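Local coordinates for KLLA0E02245p (Kluyveromyces lactis, PDB 4GPS), which removes the NAD or methylguanosine cap from the 5' end of RNA and degrades RNA in the 5'-3' direction, using a divalent metal cation, at residues A[200-205]-A[210-215]. Sequence-based numbering, arbitrary orientation.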
loop_
_atom_site.group_PDB
_atom_site.type_symbol
_atom_site.label_atom_id
_atom_site.label_comp_id
_atom_site.label_asym_id
_atom_site.label_seq_id
_atom_site.Cartn_x
_atom_site.Cartn_y
_atom_site.Cartn_z
ATOM N N LEU A 200 -5.183 5.815 -14.315
ATOM C CA LEU A 200 -4.011 6.483 -13.777
ATOM C C LEU A 200 -3.250 7.161 -14.903
ATOM O O LEU A 200 -3.594 6.993 -16.067
ATOM C CB LEU A 200 -3.078 5.445 -13.086
ATOM C CG LEU A 200 -3.504 4.744 -11.783
ATOM C CD1 LEU A 200 -2.526 3.640 -11.368
ATOM C CD2 LEU A 200 -3.583 5.779 -10.716
ATOM N N LEU A 201 -2.208 7.914 -14.540
ATOM C CA LEU A 201 -1.324 8.587 -15.488
ATOM C C LEU A 201 0.056 8.008 -15.278
ATOM O O LEU A 201 0.495 7.807 -14.142
ATOM C CB LEU A 201 -1.264 10.089 -15.232
ATOM C CG LEU A 201 -2.544 10.876 -15.491
ATOM C CD1 LEU A 201 -2.179 12.356 -15.491
ATOM C CD2 LEU A 201 -3.177 10.484 -16.839
ATOM N N MET A 202 0.739 7.725 -16.374
ATOM C CA MET A 202 2.064 7.155 -16.285
ATOM C C MET A 202 2.897 7.887 -17.288
ATOM O O MET A 202 2.587 7.894 -18.486
ATOM C CB MET A 202 2.015 5.651 -16.559
ATOM C CG MET A 202 1.266 4.927 -15.455
ATOM S SD MET A 202 1.279 3.126 -15.432
ATOM C CE MET A 202 2.885 2.849 -15.739
ATOM N N THR A 203 3.937 8.540 -16.772
ATOM C CA THR A 203 4.827 9.340 -17.581
ATOM C C THR A 203 6.175 8.684 -17.840
ATOM O O THR A 203 6.892 8.346 -16.900
ATOM C CB THR A 203 5.091 10.736 -16.913
ATOM O OG1 THR A 203 3.853 11.454 -16.778
ATOM C CG2 THR A 203 6.068 11.556 -17.763
ATOM N N VAL A 204 6.524 8.505 -19.113
ATOM C CA VAL A 204 7.825 7.944 -19.456
ATOM C C VAL A 204 8.768 9.132 -19.472
ATOM O O VAL A 204 8.728 9.953 -20.399
ATOM C CB VAL A 204 7.845 7.300 -20.859
ATOM C CG1 VAL A 204 9.274 6.906 -21.229
ATOM C CG2 VAL A 204 6.939 6.081 -20.893
ATOM N N GLN A 205 9.611 9.228 -18.446
ATOM C CA GLN A 205 10.543 10.350 -18.356
ATOM C C GLN A 205 11.672 10.217 -19.387
ATOM O O GLN A 205 11.894 9.154 -19.959
ATOM C CB GLN A 205 11.134 10.439 -16.941
ATOM C CG GLN A 205 10.097 10.277 -15.836
ATOM C CD GLN A 205 10.700 10.324 -14.437
ATOM O OE1 GLN A 205 11.814 9.812 -14.201
ATOM N NE2 GLN A 205 9.963 10.933 -13.493
ATOM N N ILE A 210 9.707 5.347 -15.320
ATOM C CA ILE A 210 8.304 5.739 -15.393
ATOM C C ILE A 210 7.705 6.262 -14.084
ATOM O O ILE A 210 7.774 5.615 -13.035
ATOM C CB ILE A 210 7.458 4.543 -15.888
ATOM C CG1 ILE A 210 7.950 4.103 -17.271
ATOM C CG2 ILE A 210 5.987 4.925 -15.951
ATOM C CD1 ILE A 210 7.470 2.749 -17.723
ATOM N N LEU A 211 7.088 7.434 -14.165
ATOM C CA LEU A 211 6.464 8.044 -13.008
ATOM C C LEU A 211 4.973 7.803 -13.054
ATOM O O LEU A 211 4.332 8.132 -14.039
ATOM C CB LEU A 211 6.720 9.552 -13.010
ATOM C CG LEU A 211 6.043 10.344 -11.892
ATOM C CD1 LEU A 211 6.527 9.853 -10.546
ATOM C CD2 LEU A 211 6.372 11.825 -12.053
ATOM N N ILE A 212 4.421 7.226 -11.995
ATOM C CA ILE A 212 2.979 6.977 -11.918
ATOM C C ILE A 212 2.338 8.094 -11.095
ATOM O O ILE A 212 2.917 8.531 -10.094
ATOM C CB ILE A 212 2.672 5.639 -11.203
ATOM C CG1 ILE A 212 3.344 4.487 -11.943
ATOM C CG2 ILE A 212 1.163 5.420 -11.122
ATOM C CD1 ILE A 212 3.012 3.122 -11.397
ATOM N N SER A 213 1.162 8.555 -11.521
ATOM C CA SER A 213 0.406 9.594 -10.802
ATOM C C SER A 213 -1.086 9.526 -11.187
ATOM O O SER A 213 -1.482 8.634 -11.919
ATOM C CB SER A 213 0.975 10.988 -11.091
ATOM O OG SER A 213 0.924 11.298 -12.475
ATOM N N VAL A 214 -1.915 10.434 -10.690
ATOM C CA VAL A 214 -3.339 10.408 -11.023
ATOM C C VAL A 214 -3.883 11.730 -11.499
ATOM O O VAL A 214 -3.177 12.731 -11.477
ATOM C CB VAL A 214 -4.217 10.055 -9.814
ATOM C CG1 VAL A 214 -4.613 8.600 -9.852
ATOM C CG2 VAL A 214 -3.495 10.433 -8.530
ATOM N N ASP A 215 -5.170 11.698 -11.872
ATOM C CA ASP A 215 -5.973 12.849 -12.328
ATOM C C ASP A 215 -5.723 13.267 -13.778
ATOM O O ASP A 215 -6.477 14.066 -14.345
ATOM C CB ASP A 215 -5.753 14.064 -11.410
ATOM C CG ASP A 215 -7.047 14.795 -11.065
ATOM O OD1 ASP A 215 -7.927 14.963 -11.949
ATOM O OD2 ASP A 215 -7.167 15.225 -9.896
HETATM O O HOH W 1 2.542 10.386 -14.549
#
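L201 and S213 pair through both of their backbone amides: L201 N donates to S213 O and S213 N to L201 O. T203 and L211 repeat the exchange one hydrogen-bonded pair along, so four bonds join antiparallel strands 200-204 and 210-213 as the arms of a β hairpin. The straightest runs from T203 N to L211 O (2.8 Å, 172° at the hydrogen) and lies in the carbonyl plane. L211 O is shared further: M202 CA brings a CA-H...O contact at 3.3 Å, and a water donates to it at 2.9 Å. The water is also hydrogen-bonded to T203 OG1 and S213 OG, each at 2.8 Å, on the face that carries L201, T203, L211 and S213. A chi1 of 60° puts S213 OG between backbone N and carbonyl carbon, where it meets this water; T203 OG1 has a second partner in T399 OG1. On the opposite face, M202, V204, I210 and I212 present apolar side chains. M202 and I212 lie side by side, CG to CG1 at 4.1 Å, and the bend at chi3 of M202 (44°) carries CE over to I210 CG2 at 3.7 Å. I212 CG2 reaches L200 CD1 at 4.1 Å. An alanine in place of I212 would probably leave M202 CG and L200 CD1 without their neighbour and open a gap beside H184 of helix 182-190. Backbone hydrogen bonds, M202 with F400 and I210 with T177 and V179, set the hairpin between strands 399-404 and 176-181 of the RAI1-like PD-(D/E)XK nuclease fold, away from the metal and substrate sites. Its chemistry is thus divided: direct amide bonds fix the register, a water serves the hydroxyls on one face, and apolar side chains pack together on the other, which faces helices 182-190 and 370-393.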